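Local coordinates for protein endonuclease V (Homo sapiens, PDB 6OZE) that probably cleaves inosine-containing RNA in a metal-dependent hydrolysis, as an endoribonuclease of the RNase H-like endonuclease V family, at residues Val60-Pro65 / Pro225-Gln230; Ser35-Val40 / Pro112-Val117; Pro65-Val70 / Ser217-Phe222; Arg54-Leu59 / Ile233-His238. The protein carries 4 engineered substitutions. All coordinates share one frame; numbering follows the deposited sequence. Where two conformers were deposited one is given.

Overall arrangement
Followed from the N terminus, the chain first meets residues 35-40, then 54-59, 60-65 and 65-70 along a strand hairpin, and then 112-117. Interaction 2 closes the early loop, joining the N-terminal ends of the parallel strands 39-47 and 115-118; its segments alternate along the chain with those of the other three. Those three nest: interaction 4 spans most, interaction 1 lies within it and interaction 3 within interaction 1, as the returning chain passes through 217-222, 225-230 and 233-238. Interactions 1 and 4 lay helix 226-242 along strand 54-63, interaction 3 ties the hairpin turn to the end of helix 209-218, and interactions 1 and 2 meet at a sodium ion.

Interaction 1: Val60-Pro65 / Pro225-Gln230; sequences VVLSFP and PEPVRQ. With NA (sodium ion), chain G.
Glu226 OE2 accepts two side-chain bonds on its syn side, from Gln230 NE2 at 3.3 Å and from Arg229 NH1, while CB of the same glutamate rests 3.7 Å from Leu62 CD2. This is the start of helix 226-242 where it lies against strand 54-63, a helix-on-sheet packing of the RNase H-like fold. Gln230, one turn on from Glu226, keeps OE2 within 10° of its amide plane. The Arg229 part of this grip is doubtful, since both charged residues were modelled in two conformers and the NE to OE1 approach of their salt bridge is implausibly short. Pro225 is at the N-cap, and Pro227 in the first turn has no N-H that would need an acceptor.

Across the contact, aliphatic side chains of the strand meet both side chains and backbone of the helix, and no hydrogen bond bridges the two. Leu62 and Glu226 cross at about a right angle. Leu62 CD2 also lies 4.1 Å from Pro227 CG of the pyrrolidine ring, whereas its other branch, CD1, reaches Pro227 CA. Strand and helix axes run at 142°, nearer antiparallel than perpendicular, and approach to 8.3 Å.

Beyond the strand end, Phe64 O binds the sodium ion at 2.7 Å, a site completed by Leu37, Gln38 and three waters. The peptide bond before Pro65 is cis. Val60 makes the closest approach to the helix: its chi1 of -60° sets CG2 between the backbone N and the carbonyl carbon, where this methyl presses to 3.2 Å from Pro227 O.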
loop_
_atom_site.group_PDB
_atom_site.type_symbol
_atom_site.label_atom_id
_atom_site.label_comp_id
_atom_site.label_asym_id
_atom_site.label_seq_id
_atom_site.Cartn_x
_atom_site.Cartn_y
_atom_site.Cartn_z
ATOM N N VAL A 60 6.799 9.656 -1.181
ATOM C CA VAL A 60 8.193 9.625 -1.599
ATOM C C VAL A 60 8.268 8.963 -2.966
ATOM O O VAL A 60 7.410 8.155 -3.334
ATOM C CB VAL A 60 9.120 8.902 -0.599
ATOM C CG1 VAL A 60 9.080 9.598 0.767
ATOM C CG2 VAL A 60 8.759 7.401 -0.490
ATOM N N VAL A 61 9.262 9.361 -3.747
ATOM C CA VAL A 61 9.577 8.669 -4.994
ATOM C C VAL A 61 11.036 8.252 -4.936
ATOM O O VAL A 61 11.901 9.054 -4.565
ATOM C CB VAL A 61 9.315 9.548 -6.229
ATOM C CG1 VAL A 61 9.602 8.756 -7.513
ATOM C CG2 VAL A 61 7.870 10.079 -6.202
ATOM N N LEU A 62 11.308 6.994 -5.285
ATOM C CA LEU A 62 12.658 6.459 -5.303
ATOM C C LEU A 62 13.029 6.028 -6.718
ATOM O O LEU A 62 12.183 5.580 -7.497
ATOM C CB LEU A 62 12.785 5.231 -4.379
ATOM C CG LEU A 62 12.902 5.456 -2.872
ATOM C CD1 LEU A 62 11.695 6.161 -2.271
ATOM C CD2 LEU A 62 13.139 4.113 -2.178
ATOM N N SER A 63 14.300 6.173 -7.047
ATOM C CA SER A 63 14.791 5.604 -8.288
ATOM C C SER A 63 14.753 4.084 -8.203
ATOM O O SER A 63 14.776 3.501 -7.118
ATOM C CB SER A 63 16.212 6.079 -8.535
ATOM O OG SER A 63 17.068 5.717 -7.463
ATOM N N PHE A 64 14.665 3.444 -9.360
ATOM C CA PHE A 64 14.678 1.994 -9.410
ATOM C C PHE A 64 15.640 1.563 -10.504
ATOM O O PHE A 64 15.580 2.092 -11.616
ATOM C CB PHE A 64 13.278 1.449 -9.738
ATOM C CG PHE A 64 13.209 -0.052 -9.688
ATOM C CD1 PHE A 64 13.485 -0.810 -10.816
ATOM C CD2 PHE A 64 12.907 -0.694 -8.505
ATOM C CE1 PHE A 64 13.450 -2.197 -10.759
ATOM C CE2 PHE A 64 12.870 -2.093 -8.445
ATOM C CZ PHE A 64 13.138 -2.832 -9.583
ATOM N N PRO A 65 16.507 0.569 -10.241
ATOM C CA PRO A 65 16.565 -0.272 -9.039
ATOM C C PRO A 65 17.436 0.255 -7.895
ATOM O O PRO A 65 17.616 -0.451 -6.892
ATOM C CB PRO A 65 17.176 -1.566 -9.584
ATOM C CG PRO A 65 18.086 -1.091 -10.647
ATOM C CD PRO A 65 17.366 0.042 -11.316
ATOM N N PRO A 225 9.694 -2.691 2.560
ATOM C CA PRO A 225 10.183 -2.214 1.260
ATOM C C PRO A 225 10.546 -0.740 1.311
ATOM O O PRO A 225 9.874 0.058 1.959
ATOM C CB PRO A 225 9.001 -2.460 0.317
ATOM C CG PRO A 225 8.177 -3.512 1.000
ATOM C CD PRO A 225 8.368 -3.322 2.470
ATOM N N GLU A 226 11.640 -0.396 0.631
ATOM C CA GLU A 226 12.224 0.944 0.730
ATOM C C GLU A 226 11.242 2.082 0.500
ATOM O O GLU A 226 11.252 3.034 1.297
ATOM C CB GLU A 226 13.459 1.047 -0.174
ATOM C CG GLU A 226 14.756 0.626 0.507
ATOM C CD GLU A 226 14.973 1.358 1.830
ATOM O OE1 GLU A 226 14.525 0.842 2.875
ATOM O OE2 GLU A 226 15.579 2.457 1.829
ATOM N N PRO A 227 10.386 2.067 -0.528
ATOM C CA PRO A 227 9.470 3.219 -0.709
ATOM C C PRO A 227 8.514 3.388 0.458
ATOM O O PRO A 227 8.246 4.530 0.876
ATOM C CB PRO A 227 8.754 2.903 -2.033
ATOM C CG PRO A 227 9.740 1.958 -2.778
ATOM C CD PRO A 227 10.278 1.104 -1.650
ATOM N N VAL A 228 8.011 2.293 1.015
ATOM C CA VAL A 228 7.131 2.336 2.186
ATOM C C VAL A 228 7.906 2.783 3.419
ATOM O O VAL A 228 7.446 3.619 4.218
ATOM C CB VAL A 228 6.523 0.933 2.391
ATOM C CG1 VAL A 228 5.702 0.865 3.665
ATOM C CG2 VAL A 228 5.699 0.517 1.176
ATOM N N ARG A 229 9.111 2.240 3.584
ATOM C CA ARG A 229 9.928 2.559 4.752
ATOM C C ARG A 229 10.314 4.030 4.764
ATOM O O ARG A 229 10.262 4.681 5.812
ATOM C CB ARG A 229 11.186 1.683 4.743
ATOM C CG ARG A 229 11.894 1.582 6.091
ATOM C CD ARG A 229 13.122 0.700 6.040
ATOM N NE ARG A 229 14.228 1.298 5.298
ATOM C CZ ARG A 229 15.159 2.084 5.834
ATOM N NH1 ARG A 229 16.129 2.568 5.073
ATOM N NH2 ARG A 229 15.120 2.399 7.127
ATOM N N GLN A 230 10.698 4.571 3.602
ATOM C CA GLN A 230 11.074 5.986 3.546
ATOM C C GLN A 230 9.871 6.887 3.779
ATOM O O GLN A 230 10.010 7.943 4.400
ATOM C CB GLN A 230 11.782 6.303 2.227
ATOM C CG GLN A 230 13.155 5.628 2.091
ATOM C CD GLN A 230 14.168 6.140 3.085
ATOM O OE1 GLN A 230 14.100 7.292 3.522
ATOM N NE2 GLN A 230 15.115 5.291 3.453
HETATM NA NA NA G . 15.232 1.102 -14.120
HETATM O O HOH W 1 17.739 1.601 -14.407
HETATM O O HOH W 2 14.675 -1.352 -14.088
HETATM O O HOH W 3 14.990 0.066 -16.702
#

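Interaction 2: Ser35-Val40 / Pro112-Val117. With NA (sodium ion), chain G.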
loop_
_atom_site.group_PDB
_atom_site.type_symbol
_atom_site.label_atom_id
_atom_site.label_comp_id
_atom_site.label_asym_id
_atom_site.label_seq_id
_atom_site.Cartn_x
_atom_site.Cartn_y
_atom_site.Cartn_z
ATOM N N SER A 35 12.674 -4.117 -16.427
ATOM C CA SER A 35 13.279 -3.198 -17.376
ATOM C C SER A 35 12.247 -2.169 -17.808
ATOM O O SER A 35 11.123 -2.514 -18.183
ATOM C CB SER A 35 13.781 -3.967 -18.592
ATOM O OG SER A 35 14.306 -3.081 -19.559
ATOM N N GLY A 36 12.631 -0.902 -17.737
ATOM C CA GLY A 36 11.743 0.188 -18.041
ATOM C C GLY A 36 11.147 0.851 -16.818
ATOM O O GLY A 36 10.595 1.955 -16.933
ATOM N N LEU A 37 11.234 0.208 -15.648
ATOM C CA LEU A 37 10.792 0.834 -14.409
ATOM C C LEU A 37 11.905 1.731 -13.885
ATOM O O LEU A 37 13.017 1.263 -13.630
ATOM C CB LEU A 37 10.441 -0.232 -13.372
ATOM C CG LEU A 37 10.013 0.305 -12.010
ATOM C CD1 LEU A 37 8.752 1.196 -12.120
ATOM C CD2 LEU A 37 9.787 -0.859 -11.052
ATOM N N GLN A 38 11.610 3.019 -13.720
ATOM C CA GLN A 38 12.604 3.984 -13.274
ATOM C C GLN A 38 12.286 4.626 -11.935
ATOM O O GLN A 38 13.214 5.056 -11.245
ATOM C CB GLN A 38 12.765 5.111 -14.310
ATOM C CG GLN A 38 13.409 4.671 -15.604
ATOM C CD GLN A 38 14.892 4.389 -15.437
ATOM O OE1 GLN A 38 15.281 3.321 -14.973
ATOM N NE2 GLN A 38 15.724 5.359 -15.796
ATOM N N ARG A 39 11.008 4.766 -11.580
ATOM C CA ARG A 39 10.615 5.450 -10.353
ATOM C C ARG A 39 9.480 4.703 -9.670
ATOM O O ARG A 39 8.457 4.402 -10.295
ATOM C CB ARG A 39 10.175 6.887 -10.649
ATOM C CG ARG A 39 11.308 7.761 -11.167
ATOM C CD ARG A 39 10.826 9.165 -11.527
ATOM N NE ARG A 39 9.747 9.115 -12.506
ATOM C CZ ARG A 39 9.922 8.973 -13.815
ATOM N NH1 ARG A 39 8.867 8.940 -14.616
ATOM N NH2 ARG A 39 11.141 8.869 -14.327
ATOM N N VAL A 40 9.664 4.422 -8.383
ATOM C CA VAL A 40 8.677 3.734 -7.559
ATOM C C VAL A 40 8.315 4.662 -6.408
ATOM O O VAL A 40 9.206 5.196 -5.741
ATOM C CB VAL A 40 9.231 2.403 -7.016
ATOM C CG1 VAL A 40 8.214 1.718 -6.130
ATOM C CG2 VAL A 40 9.657 1.475 -8.156
ATOM N N PRO A 112 5.868 8.840 -10.088
ATOM C CA PRO A 112 6.145 7.404 -9.999
ATOM C C PRO A 112 5.373 6.619 -11.049
ATOM O O PRO A 112 4.277 6.997 -11.467
ATOM C CB PRO A 112 5.665 7.046 -8.591
ATOM C CG PRO A 112 4.650 8.098 -8.243
ATOM C CD PRO A 112 5.154 9.353 -8.906
ATOM N N GLN A 113 5.946 5.486 -11.454
ATOM C CA GLN A 113 5.248 4.583 -12.362
ATOM C C GLN A 113 4.378 3.575 -11.623
ATOM O O GLN A 113 3.563 2.883 -12.259
ATOM C CB GLN A 113 6.268 3.851 -13.243
ATOM C CG GLN A 113 6.972 4.774 -14.223
ATOM C CD GLN A 113 8.267 4.195 -14.717
ATOM O OE1 GLN A 113 9.287 4.299 -14.043
ATOM N NE2 GLN A 113 8.240 3.561 -15.888
ATOM N N VAL A 114 4.542 3.487 -10.308
ATOM C CA VAL A 114 3.808 2.554 -9.460
ATOM C C VAL A 114 3.950 3.066 -8.034
ATOM O O VAL A 114 4.979 3.643 -7.669
ATOM C CB VAL A 114 4.389 1.117 -9.620
ATOM C CG1 VAL A 114 5.905 1.095 -9.324
ATOM C CG2 VAL A 114 3.665 0.125 -8.708
ATOM N N LEU A 115 2.922 2.846 -7.221
ATOM C CA LEU A 115 2.958 3.207 -5.810
ATOM C C LEU A 115 2.912 1.942 -4.974
ATOM O O LEU A 115 2.063 1.073 -5.207
ATOM C CB LEU A 115 1.737 4.052 -5.424
ATOM C CG LEU A 115 1.568 5.424 -6.067
ATOM C CD1 LEU A 115 0.241 6.045 -5.585
ATOM C CD2 LEU A 115 2.740 6.303 -5.690
ATOM N N LEU A 116 3.790 1.867 -3.989
ATOM C CA LEU A 116 3.673 0.901 -2.904
ATOM C C LEU A 116 2.979 1.615 -1.750
ATOM O O LEU A 116 3.463 2.651 -1.268
ATOM C CB LEU A 116 5.038 0.382 -2.469
ATOM C CG LEU A 116 5.893 -0.289 -3.554
ATOM C CD1 LEU A 116 7.123 -0.935 -2.911
ATOM C CD2 LEU A 116 5.103 -1.334 -4.363
ATOM N N VAL A 117 1.860 1.057 -1.305
ATOM C CA VAL A 117 0.972 1.702 -0.340
ATOM C C VAL A 117 1.024 0.931 0.963
ATOM O O VAL A 117 0.844 -0.293 0.971
ATOM C CB VAL A 117 -0.462 1.706 -0.880
ATOM C CG1 VAL A 117 -1.422 2.346 0.123
ATOM C CG2 VAL A 117 -0.494 2.435 -2.178
HETATM NA NA NA G . 15.232 1.102 -14.120
HETATM O O HOH W 3 14.990 0.066 -16.702
HETATM O O HOH W 1 17.739 1.601 -14.407
HETATM O O HOH W 2 14.675 -1.352 -14.088
#
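Gln113 reaches across to residues 36-39 with both ends of its amide. OE1 takes two backbone N-H groups, from Gln38 N at 2.7 Å and from Arg39 N at 3.0 Å, the latter in the carbonyl plane. NE2 gives an almost straight bond (169°) to Gly36 O, which lies close to the plane of the amide, so three bonds fix the rotation of this group. The chain runs extended beyond CG (chi2 160°), and its own backbone N is tied to Arg39 O at 3.0 Å.

Leu37 slides past Gln113 in the opposite direction, CD1 lying 3.8 Å from Gln113 CB. Val114 holds CG1 between its backbone N and carbonyl carbon (chi1 56°), which brings that methyl 3.9 Å from Val40 CG2; the two valines lie side by side and point the same way. On the outer side Leu37 O and Gln38 OE1 bind sodium, the latter at 2.4 Å after a bend at chi2, while Arg39 NE is bonded to Met111 O.

The contact lies at the N-terminal ends of the neighbouring parallel strands 39-47 and 115-118, with Leu215 of helix 209-218 against Leu37, Val114 and Leu116, and Pro227 of helix 226-242 over Val40 and Leu116.

Interaction 3: Pro65-Val70 / Ser217-Phe222. Engineered in segment 217-222: Ser217 (natural residue Cys), Ala218 (natural residue Cys), Ser220 (natural residue Cys).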
loop_
_atom_site.group_PDB
_atom_site.type_symbol
_atom_site.label_atom_id
_atom_site.label_comp_id
_atom_site.label_asym_id
_atom_site.label_seq_id
_atom_site.Cartn_x
_atom_site.Cartn_y
_atom_site.Cartn_z
ATOM N N PRO A 65 16.507 0.569 -10.241
ATOM C CA PRO A 65 16.565 -0.272 -9.039
ATOM C C PRO A 65 17.436 0.255 -7.895
ATOM O O PRO A 65 17.616 -0.451 -6.892
ATOM C CB PRO A 65 17.176 -1.566 -9.584
ATOM C CG PRO A 65 18.086 -1.091 -10.647
ATOM C CD PRO A 65 17.366 0.042 -11.316
ATOM N N GLU A 66 17.979 1.464 -8.033
ATOM C CA GLU A 66 18.916 1.966 -7.031
ATOM C C GLU A 66 18.252 2.246 -5.684
ATOM O O GLU A 66 18.938 2.234 -4.652
ATOM C CB GLU A 66 19.601 3.235 -7.535
ATOM C CG GLU A 66 20.469 3.022 -8.767
ATOM C CD GLU A 66 19.710 3.190 -10.075
ATOM O OE1 GLU A 66 18.470 3.373 -10.044
ATOM O OE2 GLU A 66 20.366 3.143 -11.141
ATOM N N LEU A 67 16.951 2.545 -5.677
ATOM C CA LEU A 67 16.196 2.817 -4.448
ATOM C C LEU A 67 16.728 4.036 -3.692
ATOM O O LEU A 67 16.837 4.028 -2.462
ATOM C CB LEU A 67 16.085 1.579 -3.549
ATOM C CG LEU A 67 15.442 0.360 -4.217
ATOM C CD1 LEU A 67 15.510 -0.837 -3.262
ATOM C CD2 LEU A 67 13.999 0.666 -4.619
ATOM N N GLU A 68 17.066 5.099 -4.428
ATOM C CA GLU A 68 17.465 6.369 -3.827
ATOM C C GLU A 68 16.293 7.330 -3.864
ATOM O O GLU A 68 15.555 7.385 -4.851
ATOM C CB GLU A 68 18.635 6.997 -4.582
ATOM C CG GLU A 68 19.928 6.201 -4.446
ATOM C CD GLU A 68 20.392 6.099 -3.003
ATOM O OE1 GLU A 68 20.577 7.154 -2.357
ATOM O OE2 GLU A 68 20.555 4.963 -2.509
ATOM N N VAL A 69 16.097 8.074 -2.776
ATOM C CA VAL A 69 14.992 9.029 -2.744
ATOM C C VAL A 69 15.283 10.174 -3.706
ATOM O O VAL A 69 16.326 10.833 -3.616
ATOM C CB VAL A 69 14.743 9.541 -1.315
ATOM C CG1 VAL A 69 13.657 10.619 -1.317
ATOM C CG2 VAL A 69 14.316 8.395 -0.400
ATOM N N VAL A 70 14.347 10.424 -4.626
ATOM C CA VAL A 70 14.437 11.561 -5.538
ATOM C C VAL A 70 13.372 12.619 -5.279
ATOM O O VAL A 70 13.497 13.741 -5.797
ATOM C CB VAL A 70 14.432 11.119 -7.019
ATOM C CG1 VAL A 70 15.651 10.257 -7.320
ATOM C CG2 VAL A 70 13.178 10.333 -7.338
ATOM N N SER A 217 9.492 -7.578 -3.459
ATOM C CA SER A 217 10.776 -8.190 -3.131
ATOM C C SER A 217 11.938 -7.361 -3.667
ATOM O O SER A 217 12.928 -7.132 -2.956
ATOM C CB SER A 217 10.845 -9.627 -3.662
ATOM O OG SER A 217 11.921 -10.326 -3.066
ATOM N N ALA A 218 11.832 -6.894 -4.915
ATOM C CA ALA A 218 12.913 -6.135 -5.530
ATOM C C ALA A 218 13.161 -4.816 -4.810
ATOM O O ALA A 218 14.291 -4.302 -4.827
ATOM C CB ALA A 218 12.585 -5.888 -7.001
ATOM N N CYS A 219 12.133 -4.278 -4.161
ATOM C CA CYS A 219 12.240 -3.007 -3.460
ATOM C C CYS A 219 12.642 -3.153 -2.003
ATOM O O CYS A 219 12.742 -2.139 -1.308
ATOM C CB CYS A 219 10.918 -2.227 -3.550
ATOM S SG CYS A 219 10.585 -1.613 -5.182
ATOM N N SER A 220 12.928 -4.363 -1.530
ATOM C CA SER A 220 13.186 -4.614 -0.116
ATOM C C SER A 220 14.689 -4.711 0.133
ATOM O O SER A 220 15.337 -5.678 -0.278
ATOM C CB SER A 220 12.463 -5.874 0.353
ATOM O OG SER A 220 11.059 -5.683 0.294
ATOM N N ARG A 221 15.242 -3.704 0.795
ATOM C CA ARG A 221 16.604 -3.721 1.304
ATOM C C ARG A 221 16.624 -4.201 2.749
ATOM O O ARG A 221 17.521 -4.953 3.155
ATOM C CB ARG A 221 17.172 -2.299 1.199
ATOM C CG ARG A 221 18.559 -2.094 1.767
ATOM C CD ARG A 221 19.029 -0.667 1.497
ATOM N NE ARG A 221 19.273 -0.442 0.074
ATOM C CZ ARG A 221 19.249 0.749 -0.517
ATOM N NH1 ARG A 221 18.977 1.840 0.186
ATOM N NH2 ARG A 221 19.486 0.847 -1.818
ATOM N N PHE A 222 15.635 -3.782 3.526
ATOM C CA PHE A 222 15.313 -4.275 4.852
ATOM C C PHE A 222 13.969 -5.003 4.762
ATOM O O PHE A 222 13.470 -5.280 3.665
ATOM C CB PHE A 222 15.328 -3.095 5.835
ATOM C CG PHE A 222 16.612 -2.313 5.816
ATOM C CD1 PHE A 222 17.731 -2.777 6.493
ATOM C CD2 PHE A 222 16.709 -1.123 5.111
ATOM C CE1 PHE A 222 18.920 -2.060 6.476
ATOM C CE2 PHE A 222 17.893 -0.404 5.088
ATOM C CZ PHE A 222 19.001 -0.874 5.774
HETATM O O HOH W 4 16.608 -3.035 -6.126
#
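Leu67 projects from the turn between strands 54-63 and 69-78 toward the chain leaving helix 209-218, and its CB and both methyls have neighbours there. At its root, CB lies 3.9 Å from Arg221 NH2, oblique to the guanidinium plane. From CG the side chain forks: CD1 reaches the backbone of Cys219, 3.6 Å from its carbonyl O, and CD2 packs at 4.1 Å on Cys219 SG. The leucine backbone has positive phi and psi (62° and 42°), a left-handed conformation suited to a tight hairpin turn. Leu62 and Glu226 also touch this side chain, so it plugs the junction between the turn, strand 54-63 and the start of helix 226-242.

Arg221, two residues after Cys219, reaches back to the turn. With CG anti to the backbone N (chi1 176°) and a bend at chi3, it turns the edge of its guanidinium to Glu66 O; the bond from NH2 is long, 3.2 Å, and weak. Glu68 OE2 is also near that plane, 4.3 Å from Arg221 NH2 and beyond a salt bridge. Arg221 NE is bonded to a glycerol, probably from the crystallisation liquor. One water joins the backbones, giving hydrogen bonds to Pro65 O and to Ala218 O, each 2.9 Å long. Ala218 is an engineered residue, as are Ser217 and Ser220; all three positions are cysteine in the natural protein.

The chemistry thus divides: one buried leucine supplies the apolar anchor, while the polar links around it are a water bridge, a weak bond and a charge attraction that solvent probably screens.

Interaction 4: Arg54-Leu59 / Ile233-His238; sequences RACASL and ICSREH. With ACT (acetate ion), chain B.
Cys56 lays its thiol against His238, with SG 3.7 Å from both CB and CD2 of the histidine. The sulfur stands oblique to the imidazole, 4.6 Å from the ring centroid and 66° off its normal. Having SG anti to the backbone N (chi1 -175°) carries it there, while Cys56 CB lies beside Ser235 O and CB. Next along the same face of strand 54-63, Ser58 meets Ser235 hydroxyl to hydroxyl in a hydrogen bond of 2.6 Å between their OG atoms. Cys234 CB comes within 3.9 Å of Ser58 OG. Each hydroxyl has a further partner, Ser74 for Ser58 and Asp44 for Ser235, so a buried run of hydrogen-bonded side chains crosses the contact and leaves neither OG unsatisfied.

At the outer end, Arg54 clasps an acetate, probably from the crystallisation liquor: NE bonds to one oxygen, and NH1 to OXT at 2.6 Å and 172°. The guanidinium meets OXT with its edge, a two-pronged grip on a carboxylate.

The small Cys56, Ser58, Cys234 and Ser235 at the interface are consistent with the close approach of strand and helix, the axes coming to 7.6 Å. Ala57 and Leu59 point the other way, onto helix 89-106. Strand 54-63 is therefore sandwiched between helices on both faces of the mixed sheet, the layered alpha/beta architecture of RNase H-like nucleases.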
loop_
_atom_site.group_PDB
_atom_site.type_symbol
_atom_site.label_atom_id
_atom_site.label_comp_id
_atom_site.label_asym_id
_atom_site.label_seq_id
_atom_site.Cartn_x
_atom_site.Cartn_y
_atom_site.Cartn_z
ATOM N N ARG A 54 -5.379 14.170 14.061
ATOM C CA ARG A 54 -4.184 14.744 13.443
ATOM C C ARG A 54 -3.212 13.658 13.007
ATOM O O ARG A 54 -2.937 12.710 13.751
ATOM C CB ARG A 54 -3.485 15.727 14.386
ATOM C CG ARG A 54 -2.573 16.735 13.677
ATOM C CD ARG A 54 -3.359 17.709 12.778
ATOM N NE ARG A 54 -2.508 18.768 12.234
ATOM C CZ ARG A 54 -2.828 19.547 11.200
ATOM N NH1 ARG A 54 -1.976 20.484 10.791
ATOM N NH2 ARG A 54 -3.985 19.384 10.570
ATOM N N ALA A 55 -2.667 13.821 11.806
ATOM C CA ALA A 55 -1.820 12.810 11.208
ATOM C C ALA A 55 -0.856 13.496 10.257
ATOM O O ALA A 55 -0.951 14.705 10.005
ATOM C CB ALA A 55 -2.667 11.775 10.456
ATOM N N CYS A 56 0.092 12.724 9.740
ATOM C CA CYS A 56 0.964 13.185 8.672
ATOM C C CYS A 56 0.792 12.270 7.471
ATOM O O CYS A 56 0.745 11.043 7.621
ATOM C CB CYS A 56 2.424 13.183 9.118
ATOM S SG CYS A 56 3.536 13.859 7.901
ATOM N N ALA A 57 0.663 12.867 6.290
ATOM C CA ALA A 57 0.607 12.132 5.032
ATOM C C ALA A 57 1.898 12.400 4.277
ATOM O O ALA A 57 2.342 13.554 4.191
ATOM C CB ALA A 57 -0.599 12.579 4.193
ATOM N N SER A 58 2.517 11.336 3.745
ATOM C CA SER A 58 3.789 11.475 3.052
ATOM C C SER A 58 3.778 10.738 1.720
ATOM O O SER A 58 3.178 9.662 1.589
ATOM C CB SER A 58 4.948 10.919 3.892
ATOM O OG SER A 58 5.078 11.665 5.106
ATOM N N LEU A 59 4.459 11.330 0.745
ATOM C CA LEU A 59 4.711 10.708 -0.552
ATOM C C LEU A 59 6.193 10.797 -0.838
ATOM O O LEU A 59 6.786 11.877 -0.738
ATOM C CB LEU A 59 3.914 11.436 -1.644
ATOM C CG LEU A 59 4.320 11.151 -3.095
ATOM C CD1 LEU A 59 3.991 9.704 -3.450
ATOM C CD2 LEU A 59 3.586 12.102 -4.029
ATOM N N ILE A 233 9.343 6.914 7.557
ATOM C CA ILE A 233 10.350 7.755 8.199
ATOM C C ILE A 233 10.029 9.223 7.979
ATOM O O ILE A 233 10.095 10.027 8.914
ATOM C CB ILE A 233 11.755 7.394 7.683
ATOM C CG1 ILE A 233 12.151 5.992 8.166
ATOM C CG2 ILE A 233 12.789 8.432 8.139
ATOM C CD1 ILE A 233 13.362 5.412 7.471
ATOM N N CYS A 234 9.676 9.600 6.744
ATOM C CA CYS A 234 9.333 11.002 6.483
ATOM C C CYS A 234 8.182 11.474 7.371
ATOM O O CYS A 234 8.213 12.596 7.904
ATOM C CB CYS A 234 8.959 11.174 5.011
ATOM S SG CYS A 234 10.378 11.278 3.918
ATOM N N SER A 235 7.146 10.649 7.528
ATOM C CA SER A 235 6.012 11.073 8.348
ATOM C C SER A 235 6.420 11.229 9.807
ATOM O O SER A 235 6.019 12.198 10.471
ATOM C CB SER A 235 4.858 10.081 8.253
ATOM O OG SER A 235 4.245 10.133 6.995
ATOM N N ARG A 236 7.191 10.277 10.330
ATOM C CA ARG A 236 7.618 10.365 11.724
ATOM C C ARG A 236 8.476 11.598 11.951
ATOM O O ARG A 236 8.269 12.341 12.923
ATOM C CB ARG A 236 8.367 9.096 12.131
ATOM C CG ARG A 236 7.431 7.943 12.462
ATOM C CD ARG A 236 8.199 6.722 12.931
ATOM N NE ARG A 236 9.111 6.239 11.902
ATOM C CZ ARG A 236 9.800 5.108 11.983
ATOM N NH1 ARG A 236 9.680 4.329 13.050
ATOM N NH2 ARG A 236 10.603 4.752 10.991
ATOM N N GLU A 237 9.403 11.874 11.031
ATOM C CA GLU A 237 10.245 13.056 11.175
ATOM C C GLU A 237 9.420 14.333 11.095
ATOM O O GLU A 237 9.668 15.288 11.840
ATOM C CB GLU A 237 11.319 13.087 10.089
ATOM C CG GLU A 237 12.385 12.015 10.229
ATOM C CD GLU A 237 13.398 12.062 9.100
ATOM O OE1 GLU A 237 13.150 12.780 8.107
ATOM O OE2 GLU A 237 14.441 11.383 9.209
ATOM N N HIS A 238 8.453 14.380 10.172
ATOM C CA HIS A 238 7.652 15.593 10.026
ATOM C C HIS A 238 6.805 15.847 11.263
ATOM O O HIS A 238 6.636 16.992 11.681
ATOM C CB HIS A 238 6.758 15.482 8.793
ATOM C CG HIS A 238 6.198 16.782 8.339
ATOM N ND1 HIS A 238 6.982 17.787 7.810
ATOM C CD2 HIS A 238 4.932 17.259 8.354
ATOM C CE1 HIS A 238 6.218 18.822 7.508
ATOM N NE2 HIS A 238 4.970 18.527 7.826
HETATM C C ACT B . 0.061 20.436 13.384
HETATM O O ACT B . -0.810 19.741 13.961
HETATM O OXT ACT B . 0.184 20.700 12.161
HETATM C CH3 ACT B . 1.099 21.106 14.325
#